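Local structure of shikimate 5-dehydrogenase (Thermus thermophilus, 2D5C) at residues F4-L7 with H13-S16; A134-G139 with F159-V164; R208-R213 with A256-L261. The protein catalyses the reversible NADPH-linked reduction of 3-dehydroshikimate to shikimate, the fourth step of the pathway to chorismate and the aromatic amino acids. One frame throughout, in Å; residues are numbered along the deposited sequence.

Contact 1 of 3, residues F4-L7 with H13-S16. With SKM ((3R,4S,5R)-3,4,5-trihydroxycyclohex-1-ene-1-carboxylic acid), chain E.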
loop_
_atom_site.group_PDB
_atom_site.type_symbol
_atom_site.label_atom_id
_atom_site.label_comp_id
_atom_site.label_asym_id
_atom_site.label_seq_id
_atom_site.Cartn_x
_atom_site.Cartn_y
_atom_site.Cartn_z
ATOM N N PHE A 4 5.511 -12.660 1.751
ATOM C CA PHE A 4 5.138 -12.131 3.059
ATOM C C PHE A 4 5.970 -12.771 4.163
ATOM O O PHE A 4 6.673 -13.756 3.935
ATOM C CB PHE A 4 3.658 -12.408 3.338
ATOM C CG PHE A 4 2.721 -11.778 2.353
ATOM C CD1 PHE A 4 1.834 -12.560 1.621
ATOM C CD2 PHE A 4 2.706 -10.400 2.173
ATOM C CE1 PHE A 4 0.941 -11.984 0.721
ATOM C CE2 PHE A 4 1.821 -9.807 1.276
ATOM C CZ PHE A 4 0.930 -10.601 0.546
ATOM N N ALA A 5 5.885 -12.209 5.366
ATOM C CA ALA A 5 6.622 -12.757 6.497
ATOM C C ALA A 5 6.166 -12.144 7.808
ATOM O O ALA A 5 5.565 -11.070 7.824
ATOM C CB ALA A 5 8.127 -12.517 6.311
ATOM N N VAL A 6 6.423 -12.854 8.904
ATOM C CA VAL A 6 6.119 -12.346 10.236
ATOM C C VAL A 6 7.506 -12.176 10.850
ATOM O O VAL A 6 8.304 -13.117 10.872
ATOM C CB VAL A 6 5.272 -13.329 11.097
ATOM C CG1 VAL A 6 5.994 -14.671 11.262
ATOM C CG2 VAL A 6 5.002 -12.708 12.468
ATOM N N LEU A 7 7.807 -10.963 11.302
ATOM C CA LEU A 7 9.101 -10.660 11.899
ATOM C C LEU A 7 8.957 -10.523 13.410
ATOM O O LEU A 7 8.007 -9.910 13.898
ATOM C CB LEU A 7 9.656 -9.352 11.327
ATOM C CG LEU A 7 9.729 -9.219 9.803
ATOM C CD1 LEU A 7 10.235 -7.830 9.441
ATOM C CD2 LEU A 7 10.639 -10.294 9.226
ATOM N N HIS A 13 7.454 -20.382 16.289
ATOM C CA HIS A 13 6.182 -20.994 16.662
ATOM C C HIS A 13 4.943 -20.237 16.172
ATOM O O HIS A 13 3.814 -20.592 16.523
ATOM C CB HIS A 13 6.094 -21.129 18.184
ATOM C CG HIS A 13 6.690 -22.395 18.718
ATOM N ND1 HIS A 13 7.974 -22.802 18.420
ATOM C CD2 HIS A 13 6.176 -23.341 19.539
ATOM C CE1 HIS A 13 8.223 -23.945 19.035
ATOM N NE2 HIS A 13 7.150 -24.293 19.720
ATOM N N SER A 14 5.135 -19.197 15.367
ATOM C CA SER A 14 3.988 -18.434 14.886
ATOM C C SER A 14 3.022 -19.267 14.050
ATOM O O SER A 14 3.438 -20.147 13.302
ATOM C CB SER A 14 4.452 -17.233 14.062
ATOM O OG SER A 14 3.342 -16.598 13.456
ATOM N N LEU A 15 1.730 -18.989 14.199
ATOM C CA LEU A 15 0.691 -19.669 13.434
ATOM C C LEU A 15 0.315 -18.870 12.173
ATOM O O LEU A 15 -0.547 -19.283 11.387
ATOM C CB LEU A 15 -0.562 -19.870 14.288
ATOM C CG LEU A 15 -0.476 -20.859 15.456
ATOM C CD1 LEU A 15 -1.850 -21.007 16.104
ATOM C CD2 LEU A 15 0.013 -22.209 14.956
ATOM N N SER A 16 0.948 -17.717 11.986
ATOM C CA SER A 16 0.653 -16.902 10.814
ATOM C C SER A 16 1.007 -17.589 9.506
ATOM O O SER A 16 0.246 -17.518 8.540
ATOM C CB SER A 16 1.372 -15.556 10.909
ATOM O OG SER A 16 0.741 -14.768 11.895
HETATM O O12 SKM E . -0.360 -8.682 15.496
HETATM C C8 SKM E . -0.095 -10.078 15.298
HETATM C C6 SKM E . 1.017 -10.247 14.226
HETATM O O7 SKM E . 0.582 -9.648 13.008
HETATM C C5 SKM E . 1.332 -11.745 13.976
HETATM C C4 SKM E . 1.313 -12.585 15.254
HETATM C C1 SKM E . 1.817 -13.980 15.169
HETATM O O2 SKM E . 2.275 -14.453 13.994
HETATM O O3 SKM E . 1.824 -14.704 16.156
HETATM C C10 SKM E . 0.869 -12.132 16.430
HETATM C C9 SKM E . 0.342 -10.729 16.646
HETATM O O11 SKM E . 1.381 -9.938 17.244
#
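The carboxylate end of the shikimate pocket is built here from Val6 of strand 2-8, Ser14 of the loop that follows and Ser16, which opens helix 16-26. No hydrogen bond joins the two segments; they meet by a light van der Waals touch, the Val6 CG1 methyl lying 3.9 Å from Ser14 OG, while the polar work is done on the ligand. Ser14 OG gives a very short bond of 2.5 Å to shikimate O2, and Ser16 OG donates to the same O2 at 2.6 Å. Val6 adds a branch to this group: with CG2 anti to its backbone N and CG1 turned to the serine, CG2 comes within 3.6 Å of shikimate O2. Ser14 OG is itself fixed by a capping bond from Ser16 N, 3.0 Å long with an N-H...O angle of 161°, which ties the loop to the first turn of the helix. With an alanine here in place of Ser14 the hydroxyl is gone, and the carboxylate is likely to be held less firmly and the helix start left without its cap. Thr60, Lys64, Asn85, Asp100 and Gln235 supply further hydrogen bonds to the ligand. Two hydroxyls converging on one carboxylate oxygen suit a negative group without bringing a full positive charge to it, and the backbone N-H behind Ser14 OG probably strengthens that hydroxyl as a donor.

Contact 2 of 3, residues A134-G139 with F159-V164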
loop_
_atom_site.group_PDB
_atom_site.type_symbol
_atom_site.label_atom_id
_atom_site.label_comp_id
_atom_site.label_asym_id
_atom_site.label_seq_id
_atom_site.Cartn_x
_atom_site.Cartn_y
_atom_site.Cartn_z
ATOM N N ALA A 134 -9.501 -0.071 20.371
ATOM C CA ALA A 134 -10.647 -0.660 19.702
ATOM C C ALA A 134 -11.916 -0.565 20.546
ATOM O O ALA A 134 -12.988 -0.209 20.031
ATOM C CB ALA A 134 -10.350 -2.114 19.363
ATOM N N LEU A 135 -11.817 -0.882 21.839
ATOM C CA LEU A 135 -12.990 -0.823 22.705
ATOM C C LEU A 135 -13.460 0.612 22.867
ATOM O O LEU A 135 -14.652 0.859 23.035
ATOM C CB LEU A 135 -12.682 -1.413 24.079
ATOM C CG LEU A 135 -12.384 -2.907 24.076
ATOM C CD1 LEU A 135 -11.977 -3.336 25.470
ATOM C CD2 LEU A 135 -13.620 -3.673 23.620
ATOM N N ARG A 136 -12.524 1.560 22.812
ATOM C CA ARG A 136 -12.888 2.976 22.939
ATOM C C ARG A 136 -13.650 3.386 21.678
ATOM O O ARG A 136 -14.665 4.101 21.737
ATOM C CB ARG A 136 -11.634 3.860 23.082
ATOM C CG ARG A 136 -11.984 5.351 23.316
ATOM C CD ARG A 136 -10.771 6.289 23.218
ATOM N NE ARG A 136 -10.258 6.420 21.853
ATOM C CZ ARG A 136 -9.490 7.426 21.439
ATOM N NH1 ARG A 136 -9.151 8.389 22.287
ATOM N NH2 ARG A 136 -9.060 7.476 20.179
ATOM N N GLU A 137 -13.158 2.924 20.537
ATOM C CA GLU A 137 -13.765 3.245 19.252
ATOM C C GLU A 137 -15.177 2.684 19.182
ATOM O O GLU A 137 -16.072 3.288 18.569
ATOM C CB GLU A 137 -12.909 2.680 18.120
ATOM C CG GLU A 137 -13.478 2.896 16.725
ATOM C CD GLU A 137 -12.492 2.506 15.638
ATOM O OE1 GLU A 137 -11.699 1.568 15.866
ATOM O OE2 GLU A 137 -12.517 3.130 14.555
ATOM N N ALA A 138 -15.370 1.528 19.814
ATOM C CA ALA A 138 -16.679 0.875 19.839
ATOM C C ALA A 138 -17.644 1.562 20.801
ATOM O O ALA A 138 -18.809 1.168 20.924
ATOM C CB ALA A 138 -16.518 -0.591 20.218
ATOM N N GLY A 139 -17.161 2.581 21.505
ATOM C CA GLY A 139 -18.007 3.320 22.418
ATOM C C GLY A 139 -18.224 2.761 23.810
ATOM O O GLY A 139 -19.192 3.134 24.470
ATOM N N PHE A 159 -5.967 8.346 25.943
ATOM C CA PHE A 159 -7.212 7.941 25.287
ATOM C C PHE A 159 -8.464 8.412 26.011
ATOM O O PHE A 159 -9.575 8.249 25.498
ATOM C CB PHE A 159 -7.299 6.411 25.171
ATOM C CG PHE A 159 -6.325 5.793 24.191
ATOM C CD1 PHE A 159 -5.388 6.562 23.506
ATOM C CD2 PHE A 159 -6.348 4.418 23.969
ATOM C CE1 PHE A 159 -4.490 5.973 22.616
ATOM C CE2 PHE A 159 -5.450 3.816 23.078
ATOM C CZ PHE A 159 -4.521 4.600 22.404
ATOM N N GLY A 160 -8.290 8.971 27.208
ATOM C CA GLY A 160 -9.436 9.428 27.971
ATOM C C GLY A 160 -10.197 8.281 28.615
ATOM O O GLY A 160 -11.426 8.260 28.599
ATOM N N LEU A 161 -9.464 7.325 29.179
ATOM C CA LEU A 161 -10.065 6.165 29.836
ATOM C C LEU A 161 -9.845 6.262 31.349
ATOM O O LEU A 161 -9.600 7.346 31.874
ATOM C CB LEU A 161 -9.423 4.878 29.309
ATOM C CG LEU A 161 -9.237 4.863 27.787
ATOM C CD1 LEU A 161 -8.508 3.598 27.347
ATOM C CD2 LEU A 161 -10.599 4.974 27.131
ATOM N N ARG A 162 -9.921 5.127 32.045
ATOM C CA ARG A 162 -9.727 5.109 33.494
ATOM C C ARG A 162 -8.710 4.048 33.914
ATOM O O ARG A 162 -8.856 2.872 33.575
ATOM C CB ARG A 162 -11.062 4.824 34.192
ATOM C CG ARG A 162 -10.962 4.747 35.710
ATOM C CD ARG A 162 -12.288 4.365 36.352
ATOM N NE ARG A 162 -12.178 4.351 37.806
ATOM C CZ ARG A 162 -13.138 3.948 38.634
ATOM N NH1 ARG A 162 -14.300 3.517 38.159
ATOM N NH2 ARG A 162 -12.926 3.969 39.943
ATOM N N ALA A 163 -7.668 4.463 34.631
ATOM C CA ALA A 163 -6.671 3.521 35.109
ATOM C C ALA A 163 -7.180 3.038 36.461
ATOM O O ALA A 163 -7.563 3.849 37.304
ATOM C CB ALA A 163 -5.319 4.209 35.263
ATOM N N VAL A 164 -7.188 1.728 36.672
ATOM C CA VAL A 164 -7.704 1.194 37.929
ATOM C C VAL A 164 -6.790 0.189 38.599
ATOM O O VAL A 164 -5.885 -0.366 37.971
ATOM C CB VAL A 164 -9.078 0.493 37.715
ATOM C CG1 VAL A 164 -10.058 1.452 37.082
ATOM C CG2 VAL A 164 -8.916 -0.742 36.837
#
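Arg136, in the last turn of helix 126-137, reaches across to Phe159 and Leu161 at the junction of helix 149-159 with strand 162-163. Its CG stands anti to the backbone N (chi1 -176°), and a bend at chi3 (70°) brings the guanidinium up beside Phe159. There NH1 donates to Phe159 O at 3.2 Å in a nearly straight bond. The oxygen lies at the edge of the guanidinium, in its plane, but the donor comes at the carbonyl from the flank, well off the C=O direction and with a tilt out of the carbonyl plane. The same arginine carries a second interaction: Phe159 CG sits over one face of the guanidinium, toward its rim, with the two planes 37° apart. Arg136 CZ is 5.0 Å from the centroid of the Phe159 ring, an off-centre cation-pi contact. One side chain thus holds both the backbone oxygen and the ring of the same residue, which should limit how far the guanidinium can turn. Lower on the arginine, the methylenes are apolar partners, CG lying 4.1 Å from Leu161 CD2 where the two side chains cross at about a right angle. Gly160, with positive phi, turns the chain between Phe159 and Leu161. Behind this outer layer of the Rossmann-type NADP-binding domain, Leu161 also packs on Val142 and Val144, Leu135 faces strands 119-122 and 142-145, Ala134 meets helix 100-110, and strand 162-163 pairs with strand 142-145 at one margin of the parallel sheet.

Contact 3 of 3, residues R208-R213 with A256-L261. With SO4 (sulfate ion), chain C; SO4 (sulfate ion), chain D.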
loop_
_atom_site.group_PDB
_atom_site.type_symbol
_atom_site.label_atom_id
_atom_site.label_comp_id
_atom_site.label_asym_id
_atom_site.label_seq_id
_atom_site.Cartn_x
_atom_site.Cartn_y
_atom_site.Cartn_z
ATOM N N ARG A 208 -1.150 -19.801 23.500
ATOM C CA ARG A 208 -0.194 -20.887 23.737
ATOM C C ARG A 208 0.060 -20.955 25.234
ATOM O O ARG A 208 0.838 -20.169 25.777
ATOM C CB ARG A 208 1.137 -20.635 23.017
ATOM C CG ARG A 208 1.150 -21.014 21.545
ATOM C CD ARG A 208 2.577 -20.979 20.996
ATOM N NE ARG A 208 2.660 -21.458 19.617
ATOM C CZ ARG A 208 2.449 -22.718 19.244
ATOM N NH1 ARG A 208 2.142 -23.639 20.148
ATOM N NH2 ARG A 208 2.539 -23.055 17.962
ATOM N N PRO A 209 -0.599 -21.891 25.935
ATOM C CA PRO A 209 -1.565 -22.894 25.474
ATOM C C PRO A 209 -2.872 -22.246 25.008
ATOM O O PRO A 209 -3.143 -21.093 25.349
ATOM C CB PRO A 209 -1.766 -23.747 26.716
ATOM C CG PRO A 209 -1.671 -22.733 27.816
ATOM C CD PRO A 209 -0.466 -21.927 27.402
ATOM N N LEU A 210 -3.683 -22.977 24.244
ATOM C CA LEU A 210 -4.954 -22.426 23.766
ATOM C C LEU A 210 -5.869 -22.110 24.950
ATOM O O LEU A 210 -6.402 -21.003 25.063
ATOM C CB LEU A 210 -5.654 -23.404 22.815
ATOM C CG LEU A 210 -6.990 -22.942 22.222
ATOM C CD1 LEU A 210 -6.774 -21.679 21.373
ATOM C CD2 LEU A 210 -7.598 -24.057 21.364
ATOM N N TRP A 211 -6.066 -23.092 25.825
ATOM C CA TRP A 211 -6.893 -22.889 27.003
ATOM C C TRP A 211 -6.006 -22.596 28.192
ATOM O O TRP A 211 -5.615 -23.486 28.940
ATOM C CB TRP A 211 -7.782 -24.107 27.249
ATOM C CG TRP A 211 -8.856 -24.166 26.222
ATOM C CD1 TRP A 211 -8.873 -24.929 25.090
ATOM C CD2 TRP A 211 -10.014 -23.319 26.151
ATOM N NE1 TRP A 211 -9.964 -24.604 24.317
ATOM C CE2 TRP A 211 -10.681 -23.620 24.947
ATOM C CE3 TRP A 211 -10.546 -22.332 26.992
ATOM C CZ2 TRP A 211 -11.861 -22.970 24.558
ATOM C CZ3 TRP A 211 -11.721 -21.682 26.604
ATOM C CH2 TRP A 211 -12.363 -22.008 25.397
ATOM N N THR A 212 -5.668 -21.321 28.316
ATOM C CA THR A 212 -4.813 -20.797 29.362
ATOM C C THR A 212 -5.452 -20.918 30.732
ATOM O O THR A 212 -6.653 -21.165 30.849
ATOM C CB THR A 212 -4.526 -19.311 29.095
ATOM O OG1 THR A 212 -5.766 -18.601 29.047
ATOM C CG2 THR A 212 -3.821 -19.139 27.746
ATOM N N ARG A 213 -4.649 -20.738 31.773
ATOM C CA ARG A 213 -5.176 -20.797 33.121
ATOM C C ARG A 213 -6.251 -19.711 33.264
ATOM O O ARG A 213 -7.333 -19.971 33.774
ATOM C CB ARG A 213 -4.071 -20.593 34.155
ATOM C CG ARG A 213 -4.591 -20.748 35.566
ATOM C CD ARG A 213 -3.515 -20.699 36.647
ATOM N NE ARG A 213 -4.174 -20.711 37.950
ATOM C CZ ARG A 213 -3.692 -20.168 39.060
ATOM N NH1 ARG A 213 -2.511 -19.559 39.062
ATOM N NH2 ARG A 213 -4.424 -20.199 40.164
ATOM N N ALA A 256 -7.224 -22.875 10.190
ATOM C CA ALA A 256 -5.864 -23.210 9.792
ATOM C C ALA A 256 -4.870 -23.050 10.943
ATOM O O ALA A 256 -3.919 -23.821 11.062
ATOM C CB ALA A 256 -5.441 -22.336 8.610
ATOM N N ALA A 257 -5.080 -22.040 11.782
ATOM C CA ALA A 257 -4.177 -21.809 12.906
ATOM C C ALA A 257 -4.409 -22.868 13.972
ATOM O O ALA A 257 -3.473 -23.322 14.638
ATOM C CB ALA A 257 -4.409 -20.423 13.499
ATOM N N ARG A 258 -5.671 -23.252 14.119
ATOM C CA ARG A 258 -6.064 -24.245 15.103
ATOM C C ARG A 258 -5.348 -25.559 14.793
ATOM O O ARG A 258 -4.783 -26.200 15.679
ATOM C CB ARG A 258 -7.586 -24.429 15.058
ATOM C CG ARG A 258 -8.166 -25.211 16.226
ATOM C CD ARG A 258 -9.685 -25.341 16.114
ATOM N NE ARG A 258 -10.375 -24.052 16.194
ATOM C CZ ARG A 258 -10.411 -23.282 17.279
ATOM N NH1 ARG A 258 -9.795 -23.660 18.391
ATOM N NH2 ARG A 258 -11.073 -22.135 17.253
ATOM N N ARG A 259 -5.352 -25.942 13.522
ATOM C CA ARG A 259 -4.710 -27.179 13.108
ATOM C C ARG A 259 -3.191 -27.090 13.168
ATOM O O ARG A 259 -2.507 -28.110 13.224
ATOM C CB ARG A 259 -5.160 -27.541 11.694
ATOM C CG ARG A 259 -6.665 -27.709 11.577
ATOM C CD ARG A 259 -7.104 -27.942 10.137
ATOM N NE ARG A 259 -6.638 -26.886 9.243
ATOM C CZ ARG A 259 -7.055 -26.729 7.990
ATOM N NH1 ARG A 259 -7.955 -27.560 7.479
ATOM N NH2 ARG A 259 -6.571 -25.743 7.246
ATOM N N ALA A 260 -2.666 -25.871 13.177
ATOM C CA ALA A 260 -1.224 -25.662 13.213
ATOM C C ALA A 260 -0.586 -25.709 14.604
ATOM O O ALA A 260 0.628 -25.888 14.715
ATOM C CB ALA A 260 -0.874 -24.341 12.527
ATOM N N LEU A 261 -1.373 -25.539 15.662
ATOM C CA LEU A 261 -0.793 -25.592 17.000
ATOM C C LEU A 261 -0.774 -27.020 17.541
ATOM O O LEU A 261 -1.142 -27.232 18.715
ATOM C CB LEU A 261 -1.533 -24.648 17.967
ATOM C CG LEU A 261 -3.058 -24.496 18.038
ATOM C CD1 LEU A 261 -3.741 -25.810 18.389
ATOM C CD2 LEU A 261 -3.375 -23.441 19.092
HETATM S S SO4 C . -4.609 -17.579 42.676
HETATM O O1 SO4 C . -6.050 -17.657 41.932
HETATM O O2 SO4 C . -4.778 -16.586 43.710
HETATM O O3 SO4 C . -4.283 -18.757 43.147
HETATM O O4 SO4 C . -3.743 -17.053 41.656
HETATM S S SO4 D . -13.236 -20.041 20.628
HETATM O O1 SO4 D . -11.884 -20.316 19.770
HETATM O O2 SO4 D . -14.259 -19.771 19.639
HETATM O O3 SO4 D . -13.512 -21.079 21.378
HETATM O O4 SO4 D . -12.932 -18.823 21.338
#
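Arg208 and Leu261 bring the two backbones nearest, with their CA atoms 8.2 Å apart, where a loop containing a cis peptide bond before Pro209 passes the C-terminal end of helix 250-260. The side chain of Arg208 extends to the last modelled residue, placing NH2 4.3 Å from Leu261 CA; the polar hold on this NH2 is the carbonyl of His13. Leu210 makes two contacts. Its CB lies 4.4 Å from Leu261 CD2, a loose apolar touch to a poorly ordered residue, and its CD2 reaches the edge of the Arg258 guanidinium, 3.7 Å from NH1, the two side chains crossing at about a right angle. The loop follows strand 201-204 of the parallel sheet, whereas the helix packs through Ala256, Ala257 and Ala260 on helix 16-26 and Leu15 of the substrate-binding domain, so the contact spans from one domain to the other beside Tyr207, a shikimate-binding residue. A bend at chi3 (-64°) brings the Arg258 guanidinium round to a sulfate ion, probably from the crystallisation liquor: NH2 donates to O1 at 3.2 Å, with the oxygen at the guanidinium edge and in its plane. The same NH2 forms a salt bridge with Glu254, one turn back along the helix. At the far end of the loop, Thr212 is the N-cap of helix 213-220, its OG1 capping Leu215 N.

Followed from the N terminus, the contacts come in series, none nesting in or crossing another. Contact 1 closes the shortest loop, five residues between strand 2-8 and the approach to helix 16-26. Contact 2 spans nineteen residues, joining the end of helix 126-137 to the turn that leads into strand 162-163. Contact 3 reaches over forty-two, from the loop after strand 201-204 to the end of the modelled chain. Contacts 1 and 3 touch, Leu15 CD2 packing 3.4 Å from Ala260 CB, so the shikimate-binding loop and the C-terminal helix adjoin. Contact 2 stands apart in the nucleotide-binding domain, its nearest atoms about 17 Å from contact 3.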